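Local coordinates for protein probable polysaccharide deacetylase pdaA (Bacillus subtilis, PDB 1NY1) that removes the acetyl group from N-acetylmuramic acid residues of peptidoglycan, on the way to the muramic delta-lactam of the spore cortex, and is required for germination, at residues Asp210-Ile213 with Thr214-Lys218; Pro59-Leu62 with Asp63-Lys67. One frame throughout, in Å; residues are numbered along the deposited sequence.

Both contacts are between side-chain neighbours along one helix of the same deacetylase domain, contact 1 on helix 205-219 and contact 2 on helix 58-67. These neighbouring helices lie against the parallel sheet, and each has one apolar side turned to strand 44-51 and another side at the surface. In both, an aspartate oxygen comes close to a carbonyl oxygen, acceptor against acceptor. Contact 1 is set apart by a threonine hydroxyl bonded to Asp210 O and by a water, contact 2 by closer packing of valine on leucine. The helices meet directly: Asp210 OD1 and Lys67 NZ form a salt bridge of 2.8 Å, Val64 CG1 rests 3.5 Å from Asp210 CA, and Ile213 meets Leu65 deeper down.

Contact 1. Residues Asp210-Ile213 with Thr214-Lys218; sequences DDAI and TDLKK
Asp210 O takes two hydrogen bonds from Thr214, one from N at 3.1 Å and one from OG1 at 2.9 Å, the donors approaching from opposite faces of the carbonyl plane. Thr214 can do this because its OG1 sits beside its own backbone N (chi1 -59°). The same hydroxyl accepts from a water 3.3 Å from OG1, which also donates to Asp211 OD1. Asp211 OD2 is salt-bridged to Lys179. All this happens on the outer side of helix 205-219 in the NodB homology domain, while Ala212, Ile213 and Leu216 face inward, to helix 179-188 and the parallel sheet. Asp215 N gives Asp211 O a nearly straight bond (2.9 Å, 174°); Leu216 N to Ala212 O and Lys217 N to Ile213 O follow at 2.8 Å each. Asp215 OD2 stands 3.1 Å from Asp211 O, acceptor beside acceptor, and gets its hydrogen bond from Tyr183. Lys217 lies alongside Ile213, its CE 3.9 Å from Ile213 CG2, and runs out extended until NZ bonds to His68 O. With a serine in place of Lys217, that carbonyl would probably lose this donor and Ile213 CG2 its methylene cover. Asp210 OD1 is hydrogen-bonded to His68 NE2 and salt-bridged to Lys67.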
ATOM      1  N   ASP A 210      -8.364  14.379   2.053  1.00 12.29           N
ATOM      2  CA  ASP A 210      -9.319  15.139   1.252  1.00 13.98           C
ATOM      3  C   ASP A 210      -8.621  16.400   0.711  1.00 13.55           C
ATOM      4  O   ASP A 210      -8.665  16.679  -0.489  1.00 13.00           O
ATOM      5  CB  ASP A 210     -10.527  15.507   2.125  1.00 14.74           C
ATOM      6  CG  ASP A 210     -11.687  16.088   1.335  1.00 18.65           C
ATOM      7  OD1 ASP A 210     -11.599  16.219   0.088  1.00 17.97           O
ATOM      8  OD2 ASP A 210     -12.703  16.414   1.980  1.00 19.78           O
ATOM      9  N   ASP A 211      -7.964  17.148   1.596  1.00 14.56           N
ATOM     10  CA  ASP A 211      -7.258  18.371   1.205  1.00 15.28           C
ATOM     11  C   ASP A 211      -6.084  18.092   0.275  1.00 15.13           C
ATOM     12  O   ASP A 211      -5.842  18.831  -0.681  1.00 15.43           O
ATOM     13  CB  ASP A 211      -6.732  19.117   2.438  1.00 17.86           C
ATOM     14  CG  ASP A 211      -7.845  19.665   3.318  1.00 20.30           C
ATOM     15  OD1 ASP A 211      -9.028  19.548   2.937  1.00 19.07           O
ATOM     16  OD2 ASP A 211      -7.528  20.216   4.391  1.00 19.96           O
ATOM     17  N   ALA A 212      -5.348  17.026   0.567  1.00 14.02           N
ATOM     18  CA  ALA A 212      -4.190  16.653  -0.235  1.00 13.33           C
ATOM     19  C   ALA A 212      -4.584  16.317  -1.667  1.00 13.35           C
ATOM     20  O   ALA A 212      -3.944  16.772  -2.611  1.00 13.77           O
ATOM     21  CB  ALA A 212      -3.469  15.467   0.405  1.00 13.52           C
ATOM     22  N   ILE A 213      -5.632  15.516  -1.836  1.00 12.37           N
ATOM     23  CA  ILE A 213      -6.064  15.161  -3.183  1.00 13.57           C
ATOM     24  C   ILE A 213      -6.534  16.418  -3.908  1.00 13.86           C
ATOM     25  O   ILE A 213      -6.153  16.665  -5.053  1.00 13.89           O
ATOM     26  CB  ILE A 213      -7.211  14.130  -3.165  1.00 10.69           C
ATOM     27  CG1 ILE A 213      -6.696  12.801  -2.609  1.00  9.62           C
ATOM     28  CG2 ILE A 213      -7.742  13.916  -4.585  1.00 12.35           C
ATOM     29  CD1 ILE A 213      -7.785  11.783  -2.381  1.00 11.42           C
ATOM     30  N   THR A 214      -7.362  17.215  -3.240  1.00 15.09           N
ATOM     31  CA  THR A 214      -7.857  18.438  -3.849  1.00 15.85           C
ATOM     32  C   THR A 214      -6.695  19.294  -4.355  1.00 17.27           C
ATOM     33  O   THR A 214      -6.641  19.636  -5.536  1.00 16.71           O
ATOM     34  CB  THR A 214      -8.700  19.263  -2.854  1.00 17.17           C
ATOM     35  OG1 THR A 214      -9.806  18.476  -2.399  1.00 17.40           O
ATOM     36  CG2 THR A 214      -9.235  20.523  -3.527  1.00 17.02           C
ATOM     37  N   ASP A 215      -5.752  19.621  -3.476  1.00 17.32           N
ATOM     38  CA  ASP A 215      -4.617  20.454  -3.869  1.00 19.41           C
ATOM     39  C   ASP A 215      -3.646  19.804  -4.853  1.00 19.12           C
ATOM     40  O   ASP A 215      -3.073  20.491  -5.705  1.00 18.51           O
ATOM     41  CB  ASP A 215      -3.856  20.940  -2.634  1.00 22.13           C
ATOM     42  CG  ASP A 215      -4.677  21.895  -1.791  1.00 28.23           C
ATOM     43  OD1 ASP A 215      -5.293  22.825  -2.367  1.00 30.68           O
ATOM     44  OD2 ASP A 215      -4.706  21.725  -0.553  1.00 30.59           O
ATOM     45  N   LEU A 216      -3.445  18.493  -4.743  1.00 16.64           N
ATOM     46  CA  LEU A 216      -2.543  17.808  -5.662  1.00 16.62           C
ATOM     47  C   LEU A 216      -3.156  17.788  -7.061  1.00 15.59           C
ATOM     48  O   LEU A 216      -2.450  17.935  -8.060  1.00 15.18           O
ATOM     49  CB  LEU A 216      -2.248  16.386  -5.162  1.00 16.62           C
ATOM     50  CG  LEU A 216      -1.227  16.344  -4.018  1.00 16.85           C
ATOM     51  CD1 LEU A 216      -1.194  14.963  -3.376  1.00 18.03           C
ATOM     52  CD2 LEU A 216       0.147  16.709  -4.559  1.00 17.80           C
ATOM     53  N   LYS A 217      -4.474  17.618  -7.136  1.00 14.51           N
ATOM     54  CA  LYS A 217      -5.146  17.613  -8.430  1.00 15.99           C
ATOM     55  C   LYS A 217      -4.990  18.988  -9.076  1.00 17.67           C
ATOM     56  O   LYS A 217      -4.705  19.093 -10.271  1.00 17.05           O
ATOM     57  CB  LYS A 217      -6.635  17.296  -8.281  1.00 14.85           C
ATOM     58  CG  LYS A 217      -6.958  15.810  -8.197  1.00 14.10           C
ATOM     59  CD  LYS A 217      -8.453  15.591  -8.278  1.00 15.65           C
ATOM     60  CE  LYS A 217      -8.805  14.119  -8.330  1.00 18.12           C
ATOM     61  NZ  LYS A 217     -10.281  13.901  -8.462  1.00 17.21           N
ATOM     62  N   LYS A 218      -5.181  20.041  -8.282  1.00 16.81           N
ATOM     63  CA  LYS A 218      -5.053  21.398  -8.799  1.00 17.84           C
ATOM     64  C   LYS A 218      -3.655  21.631  -9.374  1.00 18.16           C
ATOM     65  O   LYS A 218      -3.499  22.343 -10.369  1.00 18.37           O
ATOM     66  CB  LYS A 218      -5.349  22.424  -7.697  1.00 19.45           C
ATOM     67  CG  LYS A 218      -5.309  23.862  -8.199  1.00 21.71           C
ATOM     68  CD  LYS A 218      -5.707  24.868  -7.127  1.00 22.56           C
ATOM     69  CE  LYS A 218      -5.701  26.286  -7.691  1.00 22.97           C
ATOM     70  NZ  LYS A 218      -6.095  27.297  -6.674  1.00 19.81           N
TER
HETATM   71  O   HOH W   1     -10.531  19.698   0.561  1.00 28.33           O

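Contact 2. Residues Pro59-Leu62 with Asp63-Lys67; sequences PKVL and DVLKK
The carboxylate of Asp63 lays one face over Pro59 O, which sits almost squarely above the carboxylate carbon, with 3.2 Å between Pro59 O and Asp63 CG, and OD1 and OD2 of Asp63 at nearly equal distances from it. This is an approach of two acceptors, not a bond. OD1 is salt-bridged to Arg90, whose other amino group makes a weak hydrogen bond to Pro59 O; that shared positive charge is likely to ease the closeness of the two oxygen groups. CG stands beside the backbone N of Asp63 (chi1 -66°), and this brings the carboxylate back over the preceding turn. Pro59 O is also held by Asp63 N at 3.0 Å, with the N-H bent to 149°. The pyrrolidine ring of Pro59 touches Glu54 and Leu87 of helix 85-93.

The turn belongs to helix 58-67, the crossover of the beta-alpha-beta unit that joins strand 44-51 to the parallel strand 73-76. On its inner side Val61 and Leu65 lie side by side, pointing the same way, with Val61 CG1 4.1 Å from Leu65 CD1. Both rest on Phe49 of strand 44-51. Leu65 CG also comes within 3.4 Å of Val61 O, the oxygen that accepts from Leu65 N at 3.0 Å. Val61 is about 9 Å, side chain to side chain, from His199, the probable proton donor. Just before Leu65, Val64 places CG2 3.2 Å from Lys60 O, which takes its hydrogen bond from Val64 N at 2.9 Å. The ammonium group of Lys60 itself leaves the turn for a salt bridge with Glu207.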
ATOM      1  N   PRO A  59     -14.271   4.643   7.260  1.00 10.95           N
ATOM      2  CA  PRO A  59     -15.483   4.980   6.505  1.00 11.74           C
ATOM      3  C   PRO A  59     -15.319   6.359   5.866  1.00 12.11           C
ATOM      4  O   PRO A  59     -15.700   6.563   4.715  1.00  9.93           O
ATOM      5  CB  PRO A  59     -16.567   4.964   7.573  1.00 11.88           C
ATOM      6  CG  PRO A  59     -16.113   3.865   8.468  1.00 12.18           C
ATOM      7  CD  PRO A  59     -14.619   4.139   8.599  1.00 12.57           C
ATOM      8  N   LYS A  60     -14.755   7.308   6.610  1.00 11.48           N
ATOM      9  CA  LYS A  60     -14.554   8.647   6.061  1.00 12.23           C
ATOM     10  C   LYS A  60     -13.526   8.630   4.932  1.00 11.87           C
ATOM     11  O   LYS A  60     -13.682   9.342   3.937  1.00 11.25           O
ATOM     12  CB  LYS A  60     -14.129   9.638   7.154  1.00 12.69           C
ATOM     13  CG  LYS A  60     -15.275  10.078   8.077  1.00 19.03           C
ATOM     14  CD  LYS A  60     -14.896  11.281   8.951  1.00 21.94           C
ATOM     15  CE  LYS A  60     -13.775  10.940   9.935  1.00 23.11           C
ATOM     16  NZ  LYS A  60     -13.282  12.138  10.690  1.00 22.08           N
ATOM     17  N   VAL A  61     -12.481   7.819   5.076  1.00 10.54           N
ATOM     18  CA  VAL A  61     -11.467   7.720   4.032  1.00 10.00           C
ATOM     19  C   VAL A  61     -12.111   7.218   2.743  1.00 10.01           C
ATOM     20  O   VAL A  61     -11.823   7.718   1.656  1.00  8.45           O
ATOM     21  CB  VAL A  61     -10.333   6.758   4.435  1.00  8.04           C
ATOM     22  CG1 VAL A  61      -9.482   6.411   3.215  1.00 10.31           C
ATOM     23  CG2 VAL A  61      -9.466   7.403   5.509  1.00  8.80           C
ATOM     24  N   LEU A  62     -12.982   6.223   2.869  1.00  8.94           N
ATOM     25  CA  LEU A  62     -13.668   5.682   1.705  1.00 10.06           C
ATOM     26  C   LEU A  62     -14.580   6.744   1.081  1.00 11.38           C
ATOM     27  O   LEU A  62     -14.688   6.820  -0.139  1.00 12.91           O
ATOM     28  CB  LEU A  62     -14.467   4.432   2.099  1.00  9.39           C
ATOM     29  CG  LEU A  62     -13.612   3.178   2.355  1.00  9.17           C
ATOM     30  CD1 LEU A  62     -14.464   2.069   2.961  1.00 11.77           C
ATOM     31  CD2 LEU A  62     -12.984   2.705   1.043  1.00 10.92           C
ATOM     32  N   ASP A  63     -15.217   7.568   1.911  1.00 11.91           N
ATOM     33  CA  ASP A  63     -16.097   8.622   1.403  1.00 12.74           C
ATOM     34  C   ASP A  63     -15.287   9.648   0.612  1.00 13.70           C
ATOM     35  O   ASP A  63     -15.718  10.120  -0.443  1.00 13.22           O
ATOM     36  CB  ASP A  63     -16.831   9.343   2.543  1.00 15.03           C
ATOM     37  CG  ASP A  63     -17.820   8.445   3.276  1.00 17.34           C
ATOM     38  OD1 ASP A  63     -18.291   7.449   2.688  1.00 16.18           O
ATOM     39  OD2 ASP A  63     -18.139   8.753   4.443  1.00 18.75           O
ATOM     40  N   VAL A  64     -14.113   9.994   1.131  1.00 11.93           N
ATOM     41  CA  VAL A  64     -13.232  10.957   0.478  1.00 12.20           C
ATOM     42  C   VAL A  64     -12.761  10.433  -0.879  1.00 12.79           C
ATOM     43  O   VAL A  64     -12.749  11.168  -1.868  1.00 12.40           O
ATOM     44  CB  VAL A  64     -12.011  11.272   1.381  1.00 10.11           C
ATOM     45  CG1 VAL A  64     -10.966  12.073   0.610  1.00 12.22           C
ATOM     46  CG2 VAL A  64     -12.472  12.048   2.612  1.00 10.73           C
ATOM     47  N   LEU A  65     -12.382   9.158  -0.932  1.00 11.90           N
ATOM     48  CA  LEU A  65     -11.927   8.572  -2.185  1.00 11.32           C
ATOM     49  C   LEU A  65     -13.054   8.526  -3.216  1.00 12.23           C
ATOM     50  O   LEU A  65     -12.818   8.702  -4.410  1.00 12.15           O
ATOM     51  CB  LEU A  65     -11.369   7.166  -1.944  1.00 11.44           C
ATOM     52  CG  LEU A  65     -10.053   7.125  -1.152  1.00 13.30           C
ATOM     53  CD1 LEU A  65      -9.686   5.685  -0.836  1.00 10.09           C
ATOM     54  CD2 LEU A  65      -8.935   7.792  -1.957  1.00 12.11           C
ATOM     55  N   LYS A  66     -14.278   8.292  -2.752  1.00 12.28           N
ATOM     56  CA  LYS A  66     -15.430   8.243  -3.645  1.00 14.30           C
ATOM     57  C   LYS A  66     -15.702   9.644  -4.189  1.00 14.22           C
ATOM     58  O   LYS A  66     -15.943   9.820  -5.383  1.00 13.55           O
ATOM     59  CB  LYS A  66     -16.662   7.738  -2.893  1.00 15.48           C
ATOM     60  CG  LYS A  66     -17.905   7.637  -3.753  1.00 20.88           C
ATOM     61  CD  LYS A  66     -19.099   7.194  -2.938  1.00 22.94           C
ATOM     62  CE  LYS A  66     -20.350   7.164  -3.798  1.00 28.21           C
ATOM     63  NZ  LYS A  66     -21.575   6.921  -2.983  1.00 31.34           N
ATOM     64  N   LYS A  67     -15.661  10.633  -3.300  1.00 13.85           N
ATOM     65  CA  LYS A  67     -15.891  12.022  -3.675  1.00 14.59           C
ATOM     66  C   LYS A  67     -14.946  12.470  -4.790  1.00 13.84           C
ATOM     67  O   LYS A  67     -15.353  13.174  -5.715  1.00 14.14           O
ATOM     68  CB  LYS A  67     -15.707  12.928  -2.456  1.00 15.17           C
ATOM     69  CG  LYS A  67     -15.566  14.399  -2.797  1.00 17.14           C
ATOM     70  CD  LYS A  67     -15.159  15.214  -1.579  1.00 18.29           C
ATOM     71  CE  LYS A  67     -14.632  16.584  -1.997  1.00 17.78           C
ATOM     72  NZ  LYS A  67     -14.045  17.328  -0.846  1.00 21.66           N
TER